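Local coordinates for uncharacterized protein (PDB 2Q0X), which is of unknown function but adopts the alpha/beta hydrolase fold and is probably a component of the trypanosome paraflagellar rod, at residues Gln85-Asp90 and Val122-Glu127; Gly118-Phe123 and Pro189-Gly194; Gln201-Asn206 and Arg217-Val222. One frame throughout, in Å; residues are numbered along the deposited sequence.

Interaction 1: residues Gln85-Asp90 and Val122-Glu127; sequences QDHAHD and VFELLE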
loop_
_atom_site.group_PDB
_atom_site.type_symbol
_atom_site.label_atom_id
_atom_site.label_comp_id
_atom_site.label_asym_id
_atom_site.label_seq_id
_atom_site.Cartn_x
_atom_site.Cartn_y
_atom_site.Cartn_z
ATOM N N GLN A 85 -12.534 1.415 5.234
ATOM C CA GLN A 85 -13.322 0.262 4.786
ATOM C C GLN A 85 -13.403 -0.862 5.830
ATOM O O GLN A 85 -12.375 -1.296 6.350
ATOM C CB GLN A 85 -12.672 -0.288 3.507
ATOM C CG GLN A 85 -13.582 -1.155 2.682
ATOM C CD GLN A 85 -13.143 -1.271 1.230
ATOM O OE1 GLN A 85 -13.823 -0.764 0.331
ATOM N NE2 GLN A 85 -12.015 -1.937 0.996
ATOM N N ASP A 86 -14.614 -1.330 6.123
ATOM C CA ASP A 86 -14.811 -2.532 6.966
ATOM C C ASP A 86 -14.489 -3.837 6.206
ATOM O O ASP A 86 -14.091 -3.806 5.024
ATOM C CB ASP A 86 -16.229 -2.561 7.584
ATOM C CG ASP A 86 -17.321 -2.995 6.602
ATOM O OD1 ASP A 86 -17.029 -3.306 5.424
ATOM O OD2 ASP A 86 -18.500 -3.027 7.033
ATOM N N HIS A 87 -14.651 -4.977 6.888
ATOM C CA HIS A 87 -14.142 -6.236 6.359
ATOM C C HIS A 87 -15.015 -6.814 5.249
ATOM O O HIS A 87 -14.509 -7.502 4.368
ATOM C CB HIS A 87 -13.866 -7.266 7.480
ATOM C CG HIS A 87 -15.046 -8.099 7.868
ATOM N ND1 HIS A 87 -16.069 -7.622 8.659
ATOM C CD2 HIS A 87 -15.344 -9.393 7.608
ATOM C CE1 HIS A 87 -16.966 -8.575 8.835
ATOM N NE2 HIS A 87 -16.544 -9.662 8.215
ATOM N N ALA A 88 -16.313 -6.527 5.282
ATOM C CA ALA A 88 -17.219 -6.995 4.230
ATOM C C ALA A 88 -16.882 -6.356 2.876
ATOM O O ALA A 88 -16.986 -7.005 1.836
ATOM C CB ALA A 88 -18.695 -6.724 4.612
ATOM N N HIS A 89 -16.480 -5.084 2.896
ATOM C CA HIS A 89 -16.148 -4.373 1.664
ATOM C C HIS A 89 -14.784 -4.766 1.118
ATOM O O HIS A 89 -14.650 -4.929 -0.083
ATOM C CB HIS A 89 -16.264 -2.867 1.864
ATOM C CG HIS A 89 -17.678 -2.395 2.033
ATOM N ND1 HIS A 89 -18.427 -2.690 3.151
ATOM C CD2 HIS A 89 -18.474 -1.645 1.233
ATOM C CE1 HIS A 89 -19.629 -2.152 3.028
ATOM N NE2 HIS A 89 -19.683 -1.510 1.874
ATOM N N ASP A 90 -13.786 -4.927 1.988
ATOM C CA ASP A 90 -12.500 -5.514 1.601
ATOM C C ASP A 90 -12.703 -6.877 0.919
ATOM O O ASP A 90 -12.129 -7.128 -0.137
ATOM C CB ASP A 90 -11.599 -5.735 2.833
ATOM C CG ASP A 90 -10.666 -4.553 3.142
ATOM O OD1 ASP A 90 -10.502 -3.609 2.343
ATOM O OD2 ASP A 90 -10.054 -4.605 4.233
ATOM N N VAL A 122 -11.304 -13.817 4.479
ATOM C CA VAL A 122 -11.538 -15.114 3.897
ATOM C C VAL A 122 -12.849 -15.711 4.411
ATOM O O VAL A 122 -13.594 -16.277 3.619
ATOM C CB VAL A 122 -10.333 -16.066 4.103
ATOM C CG1 VAL A 122 -10.685 -17.522 3.716
ATOM C CG2 VAL A 122 -9.133 -15.573 3.295
ATOM N N PHE A 123 -13.144 -15.565 5.711
ATOM C CA PHE A 123 -14.368 -16.137 6.271
ATOM C C PHE A 123 -15.597 -15.463 5.677
ATOM O O PHE A 123 -16.572 -16.136 5.311
ATOM C CB PHE A 123 -14.394 -16.081 7.808
ATOM C CG PHE A 123 -13.430 -17.044 8.464
ATOM C CD1 PHE A 123 -13.663 -18.411 8.417
ATOM C CD2 PHE A 123 -12.277 -16.583 9.106
ATOM C CE1 PHE A 123 -12.785 -19.303 9.010
ATOM C CE2 PHE A 123 -11.397 -17.473 9.701
ATOM C CZ PHE A 123 -11.651 -18.832 9.657
ATOM N N GLU A 124 -15.516 -14.138 5.554
ATOM C CA GLU A 124 -16.536 -13.321 4.901
ATOM C C GLU A 124 -16.709 -13.678 3.421
ATOM O O GLU A 124 -17.838 -13.832 2.934
ATOM C CB GLU A 124 -16.158 -11.849 5.062
ATOM C CG GLU A 124 -17.178 -10.873 4.573
ATOM C CD GLU A 124 -18.497 -10.963 5.308
ATOM O OE1 GLU A 124 -18.510 -11.303 6.527
ATOM O OE2 GLU A 124 -19.522 -10.678 4.651
ATOM N N LEU A 125 -15.588 -13.829 2.718
ATOM C CA LEU A 125 -15.589 -14.274 1.323
ATOM C C LEU A 125 -16.293 -15.606 1.162
ATOM O O LEU A 125 -17.197 -15.719 0.367
ATOM C CB LEU A 125 -14.161 -14.418 0.757
ATOM C CG LEU A 125 -13.607 -13.270 -0.095
ATOM C CD1 LEU A 125 -12.151 -13.537 -0.524
ATOM C CD2 LEU A 125 -14.471 -13.067 -1.285
ATOM N N LEU A 126 -15.837 -16.605 1.907
ATOM C CA LEU A 126 -16.326 -17.979 1.792
ATOM C C LEU A 126 -17.833 -18.149 2.047
ATOM O O LEU A 126 -18.442 -19.059 1.499
ATOM C CB LEU A 126 -15.522 -18.915 2.704
ATOM C CG LEU A 126 -14.272 -19.517 2.047
ATOM C CD1 LEU A 126 -13.439 -18.486 1.371
ATOM C CD2 LEU A 126 -13.440 -20.208 3.067
ATOM N N GLU A 127 -18.431 -17.269 2.846
ATOM C CA GLU A 127 -19.860 -17.299 3.053
ATOM C C GLU A 127 -20.643 -16.527 1.987
ATOM O O GLU A 127 -21.782 -16.876 1.717
ATOM C CB GLU A 127 -20.240 -16.859 4.475
ATOM C CG GLU A 127 -20.061 -15.381 4.825
ATOM C CD GLU A 127 -20.729 -15.004 6.171
ATOM O OE1 GLU A 127 -21.263 -13.853 6.297
ATOM O OE2 GLU A 127 -20.718 -15.862 7.099
#

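Interaction 2: residues Gly118-Phe123 and Pro189-Gly194; sequences GTQLVF and PARLAG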
loop_
_atom_site.group_PDB
_atom_site.type_symbol
_atom_site.label_atom_id
_atom_site.label_comp_id
_atom_site.label_asym_id
_atom_site.label_seq_id
_atom_site.Cartn_x
_atom_site.Cartn_y
_atom_site.Cartn_z
ATOM N N GLY A 118 -5.930 -10.755 7.354
ATOM C CA GLY A 118 -6.456 -11.149 6.054
ATOM C C GLY A 118 -7.436 -12.298 6.163
ATOM O O GLY A 118 -8.357 -12.429 5.350
ATOM N N THR A 119 -7.245 -13.128 7.187
ATOM C CA THR A 119 -8.138 -14.216 7.457
ATOM C C THR A 119 -9.582 -13.781 7.714
ATOM O O THR A 119 -10.513 -14.540 7.429
ATOM C CB THR A 119 -7.652 -15.132 8.610
ATOM O OG1 THR A 119 -7.719 -14.425 9.836
ATOM C CG2 THR A 119 -6.262 -15.631 8.397
ATOM N N GLN A 120 -9.764 -12.588 8.287
ATOM C CA GLN A 120 -11.093 -12.006 8.457
ATOM C C GLN A 120 -11.853 -11.924 7.140
ATOM O O GLN A 120 -13.087 -12.105 7.093
ATOM C CB GLN A 120 -10.974 -10.588 8.994
ATOM C CG GLN A 120 -12.315 -9.972 9.431
ATOM C CD GLN A 120 -12.179 -8.626 10.065
ATOM O OE1 GLN A 120 -11.251 -7.880 9.765
ATOM N NE2 GLN A 120 -13.136 -8.277 10.938
ATOM N N LEU A 121 -11.123 -11.573 6.082
ATOM C CA LEU A 121 -11.710 -11.430 4.769
ATOM C C LEU A 121 -12.087 -12.784 4.182
ATOM O O LEU A 121 -13.069 -12.892 3.472
ATOM C CB LEU A 121 -10.754 -10.686 3.833
ATOM C CG LEU A 121 -10.232 -9.324 4.326
ATOM C CD1 LEU A 121 -9.584 -8.577 3.162
ATOM C CD2 LEU A 121 -11.327 -8.487 4.977
ATOM N N VAL A 122 -11.304 -13.817 4.479
ATOM C CA VAL A 122 -11.538 -15.114 3.897
ATOM C C VAL A 122 -12.849 -15.711 4.411
ATOM O O VAL A 122 -13.594 -16.277 3.619
ATOM C CB VAL A 122 -10.333 -16.066 4.103
ATOM C CG1 VAL A 122 -10.685 -17.522 3.716
ATOM C CG2 VAL A 122 -9.133 -15.573 3.295
ATOM N N PHE A 123 -13.144 -15.565 5.711
ATOM C CA PHE A 123 -14.368 -16.137 6.271
ATOM C C PHE A 123 -15.597 -15.463 5.677
ATOM O O PHE A 123 -16.572 -16.136 5.311
ATOM C CB PHE A 123 -14.394 -16.081 7.808
ATOM C CG PHE A 123 -13.430 -17.044 8.464
ATOM C CD1 PHE A 123 -13.663 -18.411 8.417
ATOM C CD2 PHE A 123 -12.277 -16.583 9.106
ATOM C CE1 PHE A 123 -12.785 -19.303 9.010
ATOM C CE2 PHE A 123 -11.397 -17.473 9.701
ATOM C CZ PHE A 123 -11.651 -18.832 9.657
ATOM N N PRO A 189 -10.069 0.691 13.698
ATOM C CA PRO A 189 -11.391 0.479 14.303
ATOM C C PRO A 189 -12.456 0.037 13.288
ATOM O O PRO A 189 -13.265 -0.839 13.596
ATOM C CB PRO A 189 -11.729 1.840 14.920
ATOM C CG PRO A 189 -10.393 2.484 15.185
ATOM C CD PRO A 189 -9.477 1.983 14.084
ATOM N N ALA A 190 -12.427 0.616 12.089
ATOM C CA ALA A 190 -13.386 0.278 11.045
ATOM C C ALA A 190 -13.327 -1.193 10.664
ATOM O O ALA A 190 -14.340 -1.773 10.327
ATOM C CB ALA A 190 -13.181 1.145 9.819
ATOM N N ARG A 191 -12.147 -1.800 10.698
ATOM C CA ARG A 191 -12.037 -3.234 10.420
ATOM C C ARG A 191 -12.619 -4.092 11.559
ATOM O O ARG A 191 -13.225 -5.121 11.310
ATOM C CB ARG A 191 -10.588 -3.627 10.085
ATOM C CG ARG A 191 -10.208 -3.317 8.637
ATOM C CD ARG A 191 -10.870 -4.292 7.642
ATOM N NE ARG A 191 -10.495 -5.693 7.883
ATOM C CZ ARG A 191 -9.383 -6.279 7.438
ATOM N NH1 ARG A 191 -8.495 -5.615 6.701
ATOM N NH2 ARG A 191 -9.138 -7.548 7.737
ATOM N N LEU A 192 -12.480 -3.635 12.796
ATOM C CA LEU A 192 -13.044 -4.350 13.935
ATOM C C LEU A 192 -14.572 -4.176 14.022
ATOM O O LEU A 192 -15.288 -5.110 14.441
ATOM C CB LEU A 192 -12.370 -3.904 15.240
ATOM C CG LEU A 192 -10.977 -4.470 15.581
ATOM C CD1 LEU A 192 -10.313 -3.650 16.677
ATOM C CD2 LEU A 192 -11.078 -5.965 15.999
ATOM N N ALA A 193 -15.072 -3.013 13.588
ATOM C CA ALA A 193 -16.482 -2.630 13.793
ATOM C C ALA A 193 -17.512 -3.439 12.992
ATOM O O ALA A 193 -18.646 -3.618 13.431
ATOM C CB ALA A 193 -16.673 -1.124 13.532
ATOM N N GLY A 194 -17.125 -3.937 11.823
ATOM C CA GLY A 194 -18.042 -4.725 10.998
ATOM C C GLY A 194 -18.243 -6.146 11.471
ATOM O O GLY A 194 -19.053 -6.874 10.897
#

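Interaction 3: residues Gln201-Asn206 and Arg217-Val222; sequences QEAVWN and RRSVGV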
loop_
_atom_site.group_PDB
_atom_site.type_symbol
_atom_site.label_atom_id
_atom_site.label_comp_id
_atom_site.label_asym_id
_atom_site.label_seq_id
_atom_site.Cartn_x
_atom_site.Cartn_y
_atom_site.Cartn_z
ATOM N N GLN A 201 -7.153 -16.231 16.184
ATOM C CA GLN A 201 -7.477 -16.186 17.614
ATOM C C GLN A 201 -8.995 -16.233 17.829
ATOM O O GLN A 201 -9.508 -17.070 18.573
ATOM C CB GLN A 201 -6.892 -14.945 18.276
ATOM C CG GLN A 201 -6.919 -14.954 19.808
ATOM C CD GLN A 201 -5.879 -15.868 20.409
ATOM O OE1 GLN A 201 -4.855 -16.149 19.780
ATOM N NE2 GLN A 201 -6.129 -16.340 21.646
ATOM N N GLU A 202 -9.721 -15.338 17.167
ATOM C CA GLU A 202 -11.181 -15.271 17.334
ATOM C C GLU A 202 -11.907 -16.385 16.563
ATOM O O GLU A 202 -12.882 -16.954 17.055
ATOM C CB GLU A 202 -11.702 -13.904 16.878
ATOM C CG GLU A 202 -11.165 -12.725 17.716
ATOM C CD GLU A 202 -10.016 -11.975 17.073
ATOM O OE1 GLU A 202 -9.244 -12.570 16.278
ATOM O OE2 GLU A 202 -9.873 -10.772 17.390
ATOM N N ALA A 203 -11.410 -16.698 15.366
ATOM C CA ALA A 203 -12.055 -17.678 14.484
ATOM C C ALA A 203 -11.895 -19.131 14.962
ATOM O O ALA A 203 -12.798 -19.931 14.781
ATOM C CB ALA A 203 -11.538 -17.532 13.078
ATOM N N VAL A 204 -10.745 -19.461 15.566
ATOM C CA VAL A 204 -10.434 -20.856 15.886
ATOM C C VAL A 204 -9.975 -21.079 17.338
ATOM O O VAL A 204 -10.547 -21.895 18.049
ATOM C CB VAL A 204 -9.366 -21.408 14.901
ATOM C CG1 VAL A 204 -8.836 -22.763 15.344
ATOM C CG2 VAL A 204 -9.932 -21.503 13.489
ATOM N N TRP A 205 -8.966 -20.349 17.776
ATOM C CA TRP A 205 -8.287 -20.660 19.024
ATOM C C TRP A 205 -9.195 -20.476 20.230
ATOM O O TRP A 205 -9.444 -21.426 20.991
ATOM C CB TRP A 205 -7.029 -19.799 19.180
ATOM C CG TRP A 205 -6.027 -20.389 20.115
ATOM C CD1 TRP A 205 -5.698 -19.931 21.340
ATOM C CD2 TRP A 205 -5.235 -21.563 19.888
ATOM N NE1 TRP A 205 -4.742 -20.742 21.905
ATOM C CE2 TRP A 205 -4.441 -21.755 21.032
ATOM C CE3 TRP A 205 -5.118 -22.467 18.823
ATOM C CZ2 TRP A 205 -3.536 -22.817 21.150
ATOM C CZ3 TRP A 205 -4.218 -23.523 18.930
ATOM C CH2 TRP A 205 -3.433 -23.687 20.086
ATOM N N ASN A 206 -9.683 -19.250 20.396
ATOM C CA ASN A 206 -10.606 -18.936 21.489
ATOM C C ASN A 206 -11.831 -19.847 21.558
ATOM O O ASN A 206 -12.049 -20.492 22.580
ATOM C CB ASN A 206 -11.000 -17.444 21.437
ATOM C CG ASN A 206 -9.872 -16.528 21.890
ATOM O OD1 ASN A 206 -8.829 -16.987 22.380
ATOM N ND2 ASN A 206 -10.081 -15.222 21.754
ATOM N N ARG A 217 -19.337 -22.511 13.716
ATOM C CA ARG A 217 -20.210 -22.660 12.546
ATOM C C ARG A 217 -20.109 -21.451 11.654
ATOM O O ARG A 217 -20.217 -21.569 10.447
ATOM C CB ARG A 217 -21.692 -22.832 12.943
ATOM C CG ARG A 217 -21.997 -24.041 13.775
ATOM C CD ARG A 217 -21.599 -25.356 13.067
ATOM N NE ARG A 217 -22.112 -26.506 13.825
ATOM C CZ ARG A 217 -21.860 -27.784 13.547
ATOM N NH1 ARG A 217 -21.139 -28.149 12.500
ATOM N NH2 ARG A 217 -22.379 -28.704 14.328
ATOM N N ARG A 218 -19.946 -20.290 12.271
ATOM C CA ARG A 218 -19.817 -19.024 11.565
ATOM C C ARG A 218 -18.434 -18.794 10.953
ATOM O O ARG A 218 -18.293 -17.977 10.052
ATOM C CB ARG A 218 -20.152 -17.878 12.517
ATOM C CG ARG A 218 -21.633 -17.826 12.929
ATOM C CD ARG A 218 -21.840 -16.900 14.119
ATOM N NE ARG A 218 -22.035 -17.614 15.399
ATOM C CZ ARG A 218 -22.222 -17.012 16.581
ATOM N NH1 ARG A 218 -22.231 -15.680 16.669
ATOM N NH2 ARG A 218 -22.394 -17.736 17.691
ATOM N N SER A 219 -17.421 -19.493 11.460
ATOM C CA SER A 219 -16.045 -19.382 10.980
ATOM C C SER A 219 -15.666 -20.603 10.133
ATOM O O SER A 219 -15.955 -20.626 8.948
ATOM C CB SER A 219 -15.061 -19.157 12.160
ATOM O OG SER A 219 -14.976 -20.263 13.047
ATOM N N VAL A 220 -15.047 -21.625 10.725
ATOM C CA VAL A 220 -14.629 -22.805 9.946
ATOM C C VAL A 220 -15.810 -23.581 9.296
ATOM O O VAL A 220 -15.641 -24.250 8.266
ATOM C CB VAL A 220 -13.705 -23.751 10.765
ATOM C CG1 VAL A 220 -12.383 -23.025 11.106
ATOM C CG2 VAL A 220 -14.404 -24.276 12.032
ATOM N N GLY A 221 -16.997 -23.460 9.884
ATOM C CA GLY A 221 -18.210 -24.062 9.316
ATOM C C GLY A 221 -18.574 -23.590 7.917
ATOM O O GLY A 221 -19.156 -24.356 7.169
ATOM N N VAL A 222 -18.220 -22.342 7.554
ATOM C CA VAL A 222 -18.501 -21.817 6.216
ATOM C C VAL A 222 -17.529 -22.323 5.152
ATOM O O VAL A 222 -17.776 -22.151 3.968
ATOM C CB VAL A 222 -18.534 -20.274 6.166
ATOM C CG1 VAL A 222 -19.542 -19.705 7.205
ATOM C CG2 VAL A 222 -17.109 -19.677 6.334
#

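Interaction 1: residues Gln85-Asp90 and Val122-Glu127
H87 and E124 supply the one hydrogen bond between 85-90 and 122-127, which lie on helix 87-104 and helix 119-128, the helices that come before and after strand 110-115 in this alpha/beta hydrolase fold. H87 NE2 donates to E124 OE1 over 3.1 Å, but the bond is weak, with an angle of only 127° at the hydrogen. Ring and carboxylate stand almost perpendicular, their planes 89° apart, and the oxygen meets the imidazole obliquely. E124 bends at its second torsion (chi2 62°), which turns the carboxylate toward H87 NE2. OE2 is held weakly by N128 of its own helix.

Other polar bonds fix the start of helix 87-104. D86 is the N-cap, a place suited to a short carboxylate whose negative charge probably also favours the amino end of a helix: its OD1 accepts from H89 N at 3.1 Å and from H89 ND1 at 2.7 Å, the two donors arriving on opposite faces of the carboxylate plane. Q85 NE2 reaches D90 OD1 at 2.6 Å, on the anti side of that carboxylate but tilted out of its plane, while D90 OD2 is hydrogen-bonded to S77.

Carbon contacts accompany the bond between the helices. H87 CD2 lies 3.6 Å from E124 CB, so ring and aliphatic stem cross closely at about a right angle. A88 is small enough to let the glutamate lie against the backbone: its CA is 3.9 Å from E124 CG, and its CB is 4.0 Å from E124 OE2. The contact therefore probably owes more to the fit of an aliphatic stem against a ring and an alanine than to its single bent hydrogen bond.

Interaction 2: residues Gly118-Phe123 and Pro189-Gly194
Q120 and R191 bridge two parts of the alpha/beta hydrolase fold: helix 119-128, which follows strand 110-115 and is the helix that in this fold comes after the nucleophile elbow, and helix 189-193, in the insertion between strands 135-143 and 227-232 where such proteins often carry a cap. R191 grips side-on, its NE (3.0 Å) and NH2 (2.9 Å) both donating to Q120 OE1. The NH2 hydrogen bond falls on a lone pair in the carbonyl plane, whereas NE comes from above that plane. Glutamine suits the place because its amide also has a donor: Q120 NE2 gives a hydrogen bond to R191 O at 3.2 Å, and a weak one to G195 O. With CG anti to the backbone N (chi1 -170°) and the chain extended beyond it, the amide slides past the arginine and reaches both groups.

The rest of the buried guanidinium is also provided for. NH1 forms a salt bridge with D90 and a hydrogen bond with S77, while NH2 has a weak bond to T117 O. The flat group takes an apolar neighbour on one face, where L121 CD2 lies 3.6 Å from R191 NH2, displaced toward the rim.

Interaction 3: residues Gln201-Asn206 and Arg217-Val222
A203 and V204 meet S219 and V220 in a small, buried contact that joins one hydrogen bond to one methyl-to-methyl contact. It brings helix 200-209 against the residues just after helix 213-218, a loop residue followed by the 3-10 turn 220-222, shortly before the chain enters strand 227-232 of the hydrolase sheet.

The polar part is S219 OG donating to A203 O over 2.8 Å, from 16° outside the carbonyl plane. At its first torsion (chi1 66°) the serine OG sits between the backbone N and the carbonyl carbon, and the hydroxyl also has a weak bond to L216 O. Serine fits here because it is small: its CB can approach A203 CB to 4.0 Å while the hydroxyl meets the carbonyl. F123 of helix 119-128 packs on A203 and S219.

Helix 200-209 widens into a pi-type turn at 201-205, with N206 N bonded to Q201 O. Q201 NE2 also bonds N206 OD1 at 2.9 Å, above that carbonyl's plane.

The apolar part is V204 CG2 touching V220 CG1 at 3.7 Å. The two branched side chains cross at about a right angle, and V204 also rests on L229 and V251. In this buried contact the A203 carbonyl thus gains a hydroxyl partner, and the neighbouring apolar groups probably limit its access to water.

From the N terminus, interaction 1 closes first, bringing helix 119-128 beside the start of helix 87-104, with strand 110-115 between them in sequence. Before that loop ends, interaction 2 starts on the same helix, the two sharing V122 and F123. Their loops therefore overlap and cross, and the second runs on through strand 135-143 to helix 189-193. The two contacts also touch directly. Interaction 3 follows in series as a short local closure, 201-206 to 217-222, within the last part of the insertion before strand 227-232. The ring of F123 reaches A203 and S219, so helix 119-128 connects all three regions.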